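Local coordinates for protein mannitol dehydrogenase (Pseudomonas fluorescens, PDB 1LJ8) that probably catalyses the NAD-dependent interconversion of mannitol and fructose, holding the cofactor on a Rossmann-type domain that faces a mostly helical C-terminal domain, at residues C189-H194 / P290-K295; P225-D230 / W264-K269; P325-Y330 / T483-L488; R332-L337 / E401-V406. All blocks are in the same frame, centred on the assembly; numbering follows the deposited sequence.

Interaction 1: residues C189-H194 / P290-K295; sequences CDNLPH and PYEEMK. With NAD (nicotinamide-adenine-dinucleotide), chain B.
Asn191 and Lys295 meet beside the nicotinamide of NAD, where the loop after strand 185-188 of the Rossmann-type domain packs against helix 289-313 of the C-terminal domain. Of the two hydrogen bonds between the segments, this one lies nearer the cofactor: Lys295 NZ, at the end of a chain bent at chi2 and chi4, donates to Asn191 OD1 at 2.9 Å, coming from above the carbonyl plane, 57° out of it. NZ is also bonded to Asn300, while Asn191 ND2 donates to Glu133; an amide, acceptor at one end and donor at the other, suits this place, and its flip is fixed. A water lies between Asn191 OD1 and Glu292 OE1. At the outer end, His194 NE2 donates to Glu293 OE2 over 2.6 Å. That bond is nearly straight (171°), lies in the ring plane and uses the anti lone pair of the carboxylate oxygen.

Between these polar contacts the aliphatic part of Glu292 lies against the backbone carbonyls of Leu192 and Pro193. Its CG, anti to the backbone N (chi1 -177°), is set 3.1 Å from Pro193 O; the bend at chi2 then carries the carboxylate toward the water.

Cofactor bonds complete the site. The ribose O2D of NAD donates to Asp190 OD1 at 2.8 Å and accepts from Asn191 N at 2.9 Å. Tyr136 and the backbone amides of Ile131 and Thr132 hold the Asp190 carboxylate. Asn191 OD1 also approaches NAD C6N, at 3.2 Å.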
# COMPACT_ATOMS: atom_id res chain seq x y z
N CYS A 189 4.33 -6.49 -2.42
CA CYS A 189 3.11 -6.01 -3.08
C CYS A 189 2.78 -4.63 -2.51
O CYS A 189 1.60 -4.23 -2.44
CB CYS A 189 1.94 -6.99 -2.84
SG CYS A 189 2.26 -8.59 -3.59
N ASP A 190 3.81 -3.90 -2.09
CA ASP A 190 3.59 -2.53 -1.59
C ASP A 190 3.85 -1.46 -2.66
O ASP A 190 4.51 -1.71 -3.66
CB ASP A 190 4.50 -2.26 -0.37
CG ASP A 190 3.99 -2.98 0.90
OD1 ASP A 190 2.87 -2.62 1.33
OD2 ASP A 190 4.73 -3.87 1.45
N ASN A 191 3.33 -0.27 -2.39
CA ASN A 191 3.46 0.85 -3.32
C ASN A 191 4.80 1.56 -3.22
O ASN A 191 4.88 2.63 -2.61
CB ASN A 191 2.36 1.86 -3.01
CG ASN A 191 0.98 1.39 -3.41
OD1 ASN A 191 0.82 0.61 -4.37
ND2 ASN A 191 -0.03 1.92 -2.73
N LEU A 192 5.83 1.00 -3.84
CA LEU A 192 7.16 1.63 -3.87
C LEU A 192 7.50 1.56 -5.35
O LEU A 192 7.20 0.57 -6.00
CB LEU A 192 8.21 0.81 -3.08
CG LEU A 192 8.13 1.09 -1.56
CD1 LEU A 192 7.04 0.21 -0.92
CD2 LEU A 192 9.51 0.78 -0.91
N PRO A 193 8.15 2.59 -5.88
CA PRO A 193 8.49 2.56 -7.31
C PRO A 193 9.18 1.26 -7.80
O PRO A 193 8.81 0.69 -8.84
CB PRO A 193 9.38 3.79 -7.45
CG PRO A 193 8.75 4.77 -6.50
CD PRO A 193 8.43 3.92 -5.29
N HIS A 194 10.22 0.84 -7.09
CA HIS A 194 10.90 -0.40 -7.44
C HIS A 194 10.76 -1.26 -6.17
O HIS A 194 11.73 -1.46 -5.43
CB HIS A 194 12.40 -0.15 -7.71
CG HIS A 194 12.67 0.77 -8.88
ND1 HIS A 194 13.94 1.19 -9.21
CD2 HIS A 194 11.82 1.41 -9.72
CE1 HIS A 194 13.87 2.07 -10.20
NE2 HIS A 194 12.60 2.23 -10.53
N PRO A 290 9.03 0.77 -15.29
CA PRO A 290 8.37 1.99 -15.75
C PRO A 290 6.85 2.04 -15.48
O PRO A 290 6.28 3.11 -15.31
CB PRO A 290 8.72 2.05 -17.25
CG PRO A 290 9.04 0.66 -17.61
CD PRO A 290 9.72 0.07 -16.39
N TYR A 291 6.22 0.87 -15.44
CA TYR A 291 4.79 0.77 -15.16
C TYR A 291 4.51 1.09 -13.68
O TYR A 291 3.59 1.82 -13.38
CB TYR A 291 4.28 -0.64 -15.46
CG TYR A 291 4.51 -1.04 -16.90
CD1 TYR A 291 5.38 -2.08 -17.23
CD2 TYR A 291 3.87 -0.33 -17.93
CE1 TYR A 291 5.60 -2.42 -18.58
CE2 TYR A 291 4.09 -0.65 -19.25
CZ TYR A 291 4.95 -1.69 -19.58
OH TYR A 291 5.18 -1.97 -20.93
N GLU A 292 5.34 0.56 -12.78
CA GLU A 292 5.13 0.87 -11.35
C GLU A 292 5.47 2.35 -11.11
O GLU A 292 4.81 3.03 -10.32
CB GLU A 292 5.99 -0.05 -10.45
CG GLU A 292 5.75 0.17 -8.91
CD GLU A 292 4.29 -0.05 -8.41
OE1 GLU A 292 4.07 -0.01 -7.16
OE2 GLU A 292 3.35 -0.27 -9.22
N GLU A 293 6.51 2.87 -11.78
CA GLU A 293 6.85 4.30 -11.60
C GLU A 293 5.67 5.17 -12.03
O GLU A 293 5.33 6.17 -11.37
CB GLU A 293 8.09 4.69 -12.45
CG GLU A 293 9.39 4.18 -11.85
CD GLU A 293 10.55 4.18 -12.84
OE1 GLU A 293 10.40 4.76 -13.94
OE2 GLU A 293 11.61 3.58 -12.49
N MSE A 294 5.07 4.78 -13.15
CA MSE A 294 3.90 5.46 -13.71
C MSE A 294 2.70 5.47 -12.76
O MSE A 294 2.05 6.51 -12.52
CB MSE A 294 3.46 4.76 -15.00
CG MSE A 294 2.18 5.32 -15.56
SE MSE A 294 1.39 4.06 -16.91
CE MSE A 294 0.65 2.74 -15.70
N LYS A 295 2.38 4.30 -12.22
CA LYS A 295 1.23 4.23 -11.33
C LYS A 295 1.47 4.98 -10.04
O LYS A 295 0.60 5.70 -9.53
CB LYS A 295 0.93 2.76 -11.03
CG LYS A 295 -0.26 2.62 -10.08
CD LYS A 295 0.12 1.90 -8.86
CE LYS A 295 -1.10 1.69 -7.94
NZ LYS A 295 -0.66 1.86 -6.51
PA NAD B . -4.37 -2.21 6.03
O1A NAD B . -4.31 -1.12 6.96
O2A NAD B . -5.62 -2.98 5.76
O5B NAD B . -3.30 -3.33 6.41
C5B NAD B . -1.90 -2.95 6.58
C4B NAD B . -1.31 -4.29 7.07
O4B NAD B . 0.15 -4.08 7.25
C3B NAD B . -1.74 -4.76 8.51
O3B NAD B . -1.79 -6.19 8.47
C2B NAD B . -0.62 -4.20 9.40
O2B NAD B . -0.51 -4.89 10.65
C1B NAD B . 0.59 -4.47 8.54
N9A NAD B . 1.75 -3.70 8.85
C8A NAD B . 1.92 -2.35 9.06
N7A NAD B . 3.18 -2.03 9.29
C5A NAD B . 3.85 -3.24 9.22
C6A NAD B . 5.22 -3.50 9.37
N6A NAD B . 6.17 -2.59 9.60
N1A NAD B . 5.64 -4.82 9.28
C2A NAD B . 4.74 -5.85 9.03
N3A NAD B . 3.38 -5.62 8.86
C4A NAD B . 2.99 -4.28 8.97
O3 NAD B . -3.80 -1.64 4.66
PN NAD B . -4.05 -2.08 3.14
O1N NAD B . -5.14 -1.27 2.58
O2N NAD B . -4.20 -3.53 3.12
O5D NAD B . -2.73 -1.58 2.43
C5D NAD B . -1.52 -2.23 2.78
C4D NAD B . -0.56 -1.88 1.73
O4D NAD B . -0.84 -2.48 0.45
C3D NAD B . -0.32 -0.35 1.42
O3D NAD B . 0.49 0.28 2.41
C2D NAD B . 0.24 -0.36 0.01
O2D NAD B . 1.66 -0.50 0.02
C1D NAD B . -0.46 -1.58 -0.64
N1N NAD B . -1.63 -1.24 -1.47
C2N NAD B . -2.89 -0.85 -0.97
C3N NAD B . -3.85 -0.48 -1.88
C7N NAD B . -5.22 -0.01 -1.35
O7N NAD B . -5.99 0.51 -2.17
N7N NAD B . -5.52 -0.09 -0.07
C4N NAD B . -3.57 -0.46 -3.33
C5N NAD B . -2.28 -0.90 -3.78
C6N NAD B . -1.28 -1.30 -2.85
O HOH W 1 1.52 -0.39 -6.79

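Interaction 2: residues P225-D230 / W264-K269; sequences PNAMVD and WVLEDK
Val229 and Trp264 lie side by side in an antiparallel strand pair, with Val229 CG1 3.7 Å from Trp264 NE1. Strands 227-230 and 263-266 belong to a small three-stranded sheet completed by strand 283-284. Ala227 brings its CB to the indole edge, 4.0 Å from Trp264 NE1; its small side chain leaves room for the broad ring. Leu266, on the same side of the sheet, sets CD1 over one face of the indole, offset toward its rim, while CD2 touches Ala227 CB and, at 4.1 Å, Pro225 CB. On the other side, Met228 and Val265 are paired at their CB atoms, and Met228 packs on helix 289-313.

The backbone bonds come next. Met228 and Val265 form a hydrogen-bonded pair, Met228 N to Val265 O at 2.9 Å and Val265 N to Met228 O at 3.0 Å, and Glu267 N reaches Asn226 O beyond them.

The polar edge is organised by Glu267. With CG anti to the carbonyl carbon (chi1 -72°) and the chain extended beyond, it runs beside Asn226; OE1 accepts from Asn226 N, Asn226 ND2 and Lys269 NZ, the last a salt bridge, and OE2 takes the backbone N of Val288. With an alanine here, Asn226 N and ND2 would probably lose their shared acceptor and Lys269 its charge partner. Asn226 OD1 accepts from the backbone N of Ala197, consistent with ND2 being directed to the glutamate. Asn226 ND2 meets Glu267 OE1 at 3.0 Å on the syn side, 30° out of the carboxylate plane.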
# COMPACT_ATOMS: atom_id res chain seq x y z
N PRO A 225 11.19 -10.10 -7.05
CA PRO A 225 10.52 -9.51 -8.22
C PRO A 225 9.89 -8.14 -7.98
O PRO A 225 9.31 -7.89 -6.91
CB PRO A 225 9.48 -10.58 -8.62
CG PRO A 225 9.13 -11.23 -7.26
CD PRO A 225 10.54 -11.34 -6.60
N ASN A 226 10.04 -7.23 -8.93
CA ASN A 226 9.33 -5.98 -8.80
C ASN A 226 7.95 -6.23 -9.37
O ASN A 226 7.77 -7.15 -10.16
CB ASN A 226 9.97 -4.86 -9.63
CG ASN A 226 11.35 -4.49 -9.11
OD1 ASN A 226 11.49 -3.87 -8.04
ND2 ASN A 226 12.38 -4.87 -9.86
N ALA A 227 7.00 -5.40 -8.96
CA ALA A 227 5.63 -5.53 -9.48
C ALA A 227 4.91 -4.21 -9.47
O ALA A 227 5.24 -3.31 -8.72
CB ALA A 227 4.80 -6.54 -8.60
N MSE A 228 3.90 -4.13 -10.33
CA MSE A 228 2.98 -3.03 -10.29
C MSE A 228 1.69 -3.69 -9.79
O MSE A 228 1.18 -4.62 -10.45
CB MSE A 228 2.70 -2.49 -11.67
CG MSE A 228 2.04 -1.18 -11.45
SE MSE A 228 0.26 -1.38 -11.87
CE MSE A 228 0.87 -0.60 -13.38
N VAL A 229 1.18 -3.27 -8.64
CA VAL A 229 -0.03 -3.87 -8.08
C VAL A 229 -1.08 -2.79 -8.00
O VAL A 229 -0.80 -1.68 -7.52
CB VAL A 229 0.27 -4.49 -6.69
CG1 VAL A 229 1.36 -5.61 -6.90
CG2 VAL A 229 0.75 -3.42 -5.69
N ASP A 230 -2.30 -3.07 -8.47
CA ASP A 230 -3.26 -1.99 -8.51
C ASP A 230 -4.70 -2.46 -8.25
O ASP A 230 -5.19 -3.29 -9.01
CB ASP A 230 -3.17 -1.36 -9.92
CG ASP A 230 -3.86 0.01 -10.02
OD1 ASP A 230 -4.34 0.50 -9.01
OD2 ASP A 230 -3.90 0.62 -11.14
N TRP A 264 -2.29 -6.67 -12.14
CA TRP A 264 -1.05 -7.12 -11.48
C TRP A 264 -0.06 -7.39 -12.62
O TRP A 264 -0.33 -8.24 -13.46
CB TRP A 264 -1.32 -8.44 -10.74
CG TRP A 264 -0.24 -8.87 -9.79
CD1 TRP A 264 0.95 -8.26 -9.54
CD2 TRP A 264 -0.29 -10.02 -8.93
NE1 TRP A 264 1.65 -8.95 -8.56
CE2 TRP A 264 0.90 -10.04 -8.17
CE3 TRP A 264 -1.24 -11.03 -8.72
CZ2 TRP A 264 1.18 -11.03 -7.22
CZ3 TRP A 264 -0.98 -12.03 -7.77
CH2 TRP A 264 0.23 -12.02 -7.02
N VAL A 265 1.04 -6.65 -12.66
CA VAL A 265 2.06 -6.93 -13.64
C VAL A 265 3.30 -7.29 -12.79
O VAL A 265 3.69 -6.52 -11.91
CB VAL A 265 2.37 -5.73 -14.51
CG1 VAL A 265 3.40 -6.21 -15.60
CG2 VAL A 265 1.08 -5.19 -15.16
N LEU A 266 3.86 -8.46 -13.03
CA LEU A 266 4.98 -9.01 -12.25
C LEU A 266 6.19 -9.34 -13.10
O LEU A 266 6.06 -9.72 -14.26
CB LEU A 266 4.58 -10.38 -11.62
CG LEU A 266 4.23 -10.71 -10.19
CD1 LEU A 266 3.73 -12.16 -10.06
CD2 LEU A 266 5.43 -10.46 -9.30
N GLU A 267 7.36 -9.27 -12.48
CA GLU A 267 8.57 -9.75 -13.13
C GLU A 267 8.62 -11.25 -12.76
O GLU A 267 8.41 -11.61 -11.59
CB GLU A 267 9.79 -9.01 -12.61
CG GLU A 267 9.81 -7.57 -13.12
CD GLU A 267 10.91 -6.75 -12.53
OE1 GLU A 267 11.60 -7.21 -11.54
OE2 GLU A 267 11.06 -5.63 -13.06
N ASP A 268 8.86 -12.12 -13.72
CA ASP A 268 8.87 -13.55 -13.44
C ASP A 268 10.20 -14.02 -12.87
O ASP A 268 10.99 -14.71 -13.55
CB ASP A 268 8.54 -14.32 -14.73
CG ASP A 268 7.99 -15.71 -14.47
OD1 ASP A 268 7.98 -16.19 -13.31
OD2 ASP A 268 7.57 -16.36 -15.45
N LYS A 269 10.42 -13.68 -11.60
CA LYS A 269 11.67 -13.98 -10.90
C LYS A 269 11.34 -14.71 -9.61
O LYS A 269 11.30 -14.09 -8.54
CB LYS A 269 12.39 -12.67 -10.58
CG LYS A 269 12.84 -11.86 -11.77
CD LYS A 269 13.47 -10.52 -11.35
CE LYS A 269 13.81 -9.68 -12.57
NZ LYS A 269 14.30 -8.32 -12.12

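Interaction 3: residues P325-Y330 / T483-L488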
# COMPACT_ATOMS: atom_id res chain seq x y z
N PRO A 325 -15.14 20.40 -9.22
CA PRO A 325 -14.32 20.66 -10.39
C PRO A 325 -12.97 21.31 -10.17
O PRO A 325 -12.09 21.16 -11.00
CB PRO A 325 -15.24 21.52 -11.30
CG PRO A 325 -16.63 21.22 -10.80
CD PRO A 325 -16.45 21.07 -9.31
N LEU A 326 -12.79 22.02 -9.06
CA LEU A 326 -11.48 22.64 -8.83
C LEU A 326 -10.49 21.55 -8.47
O LEU A 326 -9.33 21.64 -8.84
CB LEU A 326 -11.54 23.62 -7.69
CG LEU A 326 -12.23 24.98 -7.86
CD1 LEU A 326 -12.23 25.69 -6.52
CD2 LEU A 326 -11.48 25.79 -8.91
N PHE A 327 -10.94 20.51 -7.75
CA PHE A 327 -10.02 19.41 -7.40
C PHE A 327 -9.65 18.61 -8.66
O PHE A 327 -8.48 18.18 -8.83
CB PHE A 327 -10.65 18.48 -6.35
CG PHE A 327 -10.54 18.99 -4.94
CD1 PHE A 327 -11.25 20.11 -4.53
CD2 PHE A 327 -9.70 18.34 -4.00
CE1 PHE A 327 -11.17 20.58 -3.23
CE2 PHE A 327 -9.61 18.81 -2.69
CZ PHE A 327 -10.34 19.93 -2.29
N VAL A 328 -10.64 18.35 -9.53
CA VAL A 328 -10.37 17.62 -10.76
C VAL A 328 -9.37 18.38 -11.61
O VAL A 328 -8.43 17.80 -12.14
CB VAL A 328 -11.69 17.40 -11.60
CG1 VAL A 328 -11.40 16.65 -12.87
CG2 VAL A 328 -12.73 16.62 -10.76
N ALA A 329 -9.58 19.70 -11.75
CA ALA A 329 -8.66 20.52 -12.56
C ALA A 329 -7.24 20.52 -11.97
O ALA A 329 -6.22 20.46 -12.69
CB ALA A 329 -9.19 21.94 -12.69
N TYR A 330 -7.18 20.63 -10.65
CA TYR A 330 -5.87 20.58 -9.98
C TYR A 330 -5.15 19.24 -10.21
O TYR A 330 -3.96 19.22 -10.55
CB TYR A 330 -6.08 20.84 -8.48
CG TYR A 330 -4.84 20.67 -7.61
CD1 TYR A 330 -3.70 21.46 -7.79
CD2 TYR A 330 -4.83 19.73 -6.58
CE1 TYR A 330 -2.58 21.31 -6.95
CE2 TYR A 330 -3.74 19.57 -5.74
CZ TYR A 330 -2.62 20.37 -5.93
OH TYR A 330 -1.53 20.24 -5.08
N THR A 483 -10.42 28.99 -2.33
CA THR A 483 -9.85 30.21 -2.91
C THR A 483 -8.39 29.96 -3.32
O THR A 483 -7.94 30.43 -4.36
CB THR A 483 -9.97 31.35 -1.89
OG1 THR A 483 -11.36 31.74 -1.81
CG2 THR A 483 -9.12 32.54 -2.30
N THR A 484 -7.65 29.20 -2.53
CA THR A 484 -6.26 28.92 -2.89
C THR A 484 -6.19 28.18 -4.24
O THR A 484 -5.35 28.48 -5.08
CB THR A 484 -5.61 28.09 -1.78
OG1 THR A 484 -5.58 28.88 -0.59
CG2 THR A 484 -4.20 27.67 -2.15
N LEU A 485 -7.05 27.17 -4.43
CA LEU A 485 -7.06 26.43 -5.68
C LEU A 485 -7.46 27.34 -6.83
O LEU A 485 -6.89 27.26 -7.89
CB LEU A 485 -8.02 25.21 -5.65
CG LEU A 485 -7.45 24.02 -4.86
CD1 LEU A 485 -8.50 22.90 -4.78
CD2 LEU A 485 -6.18 23.49 -5.51
N LYS A 486 -8.49 28.16 -6.63
CA LYS A 486 -8.86 29.07 -7.71
C LYS A 486 -7.68 29.93 -8.12
O LYS A 486 -7.39 30.06 -9.30
CB LYS A 486 -10.01 29.99 -7.29
CG LYS A 486 -11.33 29.27 -7.15
CD LYS A 486 -12.37 30.18 -6.51
CE LYS A 486 -13.77 29.64 -6.70
NZ LYS A 486 -14.78 30.48 -5.95
N HIS A 487 -6.98 30.51 -7.15
CA HIS A 487 -5.84 31.37 -7.55
C HIS A 487 -4.78 30.57 -8.29
O HIS A 487 -4.25 31.01 -9.33
CB HIS A 487 -5.23 32.05 -6.31
CG HIS A 487 -6.13 33.09 -5.69
ND1 HIS A 487 -5.89 33.64 -4.45
CD2 HIS A 487 -7.26 33.68 -6.14
CE1 HIS A 487 -6.83 34.53 -4.17
NE2 HIS A 487 -7.68 34.57 -5.18
N LEU A 488 -4.47 29.38 -7.78
CA LEU A 488 -3.43 28.56 -8.37
C LEU A 488 -3.72 28.14 -9.79
O LEU A 488 -2.81 28.15 -10.65
CB LEU A 488 -3.19 27.32 -7.48
CG LEU A 488 -2.21 26.26 -8.03
CD1 LEU A 488 -0.82 26.86 -8.07
CD2 LEU A 488 -2.22 25.01 -7.16
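A helix-helix packing contact joins the start of helix 325-339 to the end of the long helix 463-488 in the C-terminal part of the chain, where Leu485 sits against Phe327 and Tyr330. The two segments cross at 45°, with axes 10.0 Å apart. Leu485 divides its two methyls between two rings. CD1 lies over one face of Phe327, 4.1 Å from the ring centroid, and CD2 lies over one face of Tyr330, also 4.1 Å from its centroid; both are CH-pi contacts, displaced somewhat toward the ring rims. Leucine suits the place because its fork ends in two methyls that can reach two aromatic faces at once. Leu488, one turn later, adds a methyl to the tyrosine, CD2 to Tyr330 CE1 at 3.7 Å.

Tyr330 has CG anti to its own backbone N (chi1 173°), which sends the ring past Leu485 toward helix 401-413, where OH is hydrogen-bonded to Arg402 O. With an alanine in its place, Leu485 CD2 and Leu488 CD2 would probably be left facing a gap, and the Arg402 carbonyl would lose this mate.

Nearer the surface, Leu326 CD1 packs at 3.7 Å on Lys486 CG, using the aliphatic part of the lysine while its extended chain carries the amine onward. Between these two segments adhesion is therefore apolar and depends on the shape of methyls against rings; the Tyr330 hydroxyl is answered from a third helix.

Interaction 4: residues R332-L337 / E401-V406; sequences RAYMDL and ERAALV
This is a helix-helix contact in which an arginine on one helix lies along the side of another: Arg402, near the start of helix 401-413, meets Ala333 and Leu337 on helix 325-339, within the C-terminal domain. The segments run at 126° to one another with axes 10.2 Å apart. The aliphatic part of the arginine comes first, its CD packing 3.7 Å from Ala333 CB; alanine is small enough to let the chain lie close to the helix. Arg402 then bends at chi3 (-74°), which turns its guanidinium toward Leu337. CD1 of that leucine sits over the centre of one face, 3.8 Å from Arg402 CZ, while Leu337 CB approaches Arg402 NH2 at 3.8 Å. The two side chains cross at about a right angle; because CD1 lies over the face, the N-H groups at the rim can still be used by other partners.

On the other flank Tyr334 offers a ring edge, CE1 touching Ala403 CB at 4.2 Å. Here again a small residue accommodates a large one.

The charge is met just beyond the segment, where Arg402 NE forms a salt bridge with Asp338, on the same helix as Leu337. Arginine suits this buried position because it can be apolar along its stem and over its face yet ionic at its rim. Between the two segments themselves the contact is thus one of packing, and the ionic link to Asp338 adds a second tie between the same two helices.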
# COMPACT_ATOMS: atom_id res chain seq x y z
N ARG A 332 -5.59 17.13 -12.69
CA ARG A 332 -5.17 17.04 -14.09
C ARG A 332 -3.93 17.89 -14.35
O ARG A 332 -3.02 17.47 -15.08
CB ARG A 332 -6.31 17.49 -15.03
CG ARG A 332 -7.47 16.54 -15.12
CD ARG A 332 -8.34 16.95 -16.31
NE ARG A 332 -9.62 16.23 -16.37
CZ ARG A 332 -9.79 15.01 -16.90
NH1 ARG A 332 -8.77 14.34 -17.42
NH2 ARG A 332 -11.01 14.49 -16.93
N ALA A 333 -3.88 19.07 -13.75
CA ALA A 333 -2.70 19.93 -13.95
C ALA A 333 -1.45 19.27 -13.34
O ALA A 333 -0.38 19.26 -13.92
CB ALA A 333 -2.93 21.31 -13.32
N TYR A 334 -1.60 18.73 -12.13
CA TYR A 334 -0.49 18.05 -11.49
C TYR A 334 -0.01 16.87 -12.34
O TYR A 334 1.21 16.72 -12.61
CB TYR A 334 -0.90 17.57 -10.07
CG TYR A 334 0.17 16.80 -9.36
CD1 TYR A 334 1.26 17.46 -8.79
CD2 TYR A 334 0.10 15.41 -9.23
CE1 TYR A 334 2.26 16.76 -8.13
CE2 TYR A 334 1.10 14.69 -8.52
CZ TYR A 334 2.18 15.40 -7.99
OH TYR A 334 3.20 14.78 -7.30
N MSE A 335 -0.95 16.03 -12.81
CA MSE A 335 -0.60 14.85 -13.63
C MSE A 335 0.01 15.28 -14.99
O MSE A 335 1.05 14.75 -15.42
CB MSE A 335 -1.83 13.99 -13.95
CG MSE A 335 -2.35 13.25 -12.74
SE MSE A 335 -3.60 11.85 -13.27
CE MSE A 335 -4.95 12.92 -14.16
N ASP A 336 -0.64 16.22 -15.66
CA ASP A 336 -0.18 16.63 -16.99
C ASP A 336 1.08 17.46 -17.03
O ASP A 336 1.95 17.23 -17.88
CB ASP A 336 -1.26 17.43 -17.74
CG ASP A 336 -2.50 16.62 -18.04
OD1 ASP A 336 -2.46 15.38 -18.08
OD2 ASP A 336 -3.56 17.24 -18.25
N LEU A 337 1.21 18.42 -16.12
CA LEU A 337 2.35 19.33 -16.18
C LEU A 337 3.53 18.99 -15.29
O LEU A 337 4.68 19.30 -15.62
CB LEU A 337 1.91 20.74 -15.81
CG LEU A 337 0.70 21.26 -16.60
CD1 LEU A 337 0.22 22.57 -15.98
CD2 LEU A 337 1.10 21.46 -18.08
N GLU A 401 4.92 25.13 -7.59
CA GLU A 401 3.75 25.53 -6.82
C GLU A 401 2.66 24.49 -6.59
O GLU A 401 2.16 24.38 -5.46
CB GLU A 401 3.10 26.77 -7.43
CG GLU A 401 2.43 27.62 -6.38
CD GLU A 401 3.31 28.81 -6.03
OE1 GLU A 401 4.52 28.79 -6.38
OE2 GLU A 401 2.80 29.73 -5.40
N ARG A 402 2.27 23.77 -7.64
CA ARG A 402 1.22 22.76 -7.43
C ARG A 402 1.70 21.66 -6.51
O ARG A 402 0.92 21.16 -5.69
CB ARG A 402 0.78 22.13 -8.74
CG ARG A 402 0.02 23.09 -9.74
CD ARG A 402 -0.16 22.38 -11.07
NE ARG A 402 1.11 22.32 -11.80
CZ ARG A 402 1.61 23.30 -12.54
NH1 ARG A 402 0.96 24.46 -12.73
NH2 ARG A 402 2.82 23.17 -13.06
N ALA A 403 2.97 21.26 -6.64
CA ALA A 403 3.48 20.17 -5.78
C ALA A 403 3.71 20.68 -4.36
O ALA A 403 3.51 19.96 -3.37
CB ALA A 403 4.79 19.60 -6.36
N ALA A 404 4.13 21.94 -4.26
CA ALA A 404 4.34 22.55 -2.94
C ALA A 404 3.03 22.62 -2.19
O ALA A 404 3.01 22.49 -0.97
CB ALA A 404 4.97 24.02 -3.07
N LEU A 405 1.93 22.82 -2.90
CA LEU A 405 0.62 22.91 -2.24
C LEU A 405 0.28 21.59 -1.55
O LEU A 405 -0.36 21.61 -0.51
CB LEU A 405 -0.50 23.29 -3.27
CG LEU A 405 -1.92 23.38 -2.68
CD1 LEU A 405 -1.96 24.53 -1.61
CD2 LEU A 405 -2.95 23.67 -3.80
N VAL A 406 0.69 20.45 -2.13
CA VAL A 406 0.42 19.16 -1.47
C VAL A 406 1.09 19.13 -0.08
O VAL A 406 0.50 18.66 0.91
CB VAL A 406 0.96 17.97 -2.30
CG1 VAL A 406 0.53 16.64 -1.61
CG2 VAL A 406 0.45 18.02 -3.75

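In the fold
From the N terminus, interaction 1 opens at the loop 189-194 after strand 185-188. Interaction 2 opens next and closes the shorter loop, from 225-230 to 264-269, nested inside the one that interaction 1 completes on helix 289-313. The two touch: Glu292 and Lys295 lie against strand 227-230, so the small sheet and the cofactor loop share one helix at the domain junction. Further on, interactions 3 and 4 both start from helix 325-339. Interaction 4 closes on helix 401-413, nested within the longer loop that interaction 3 closes at the end of helix 463-488. Their centres are about 10 Å apart, whereas those of interactions 2 and 3 are about 35 Å apart.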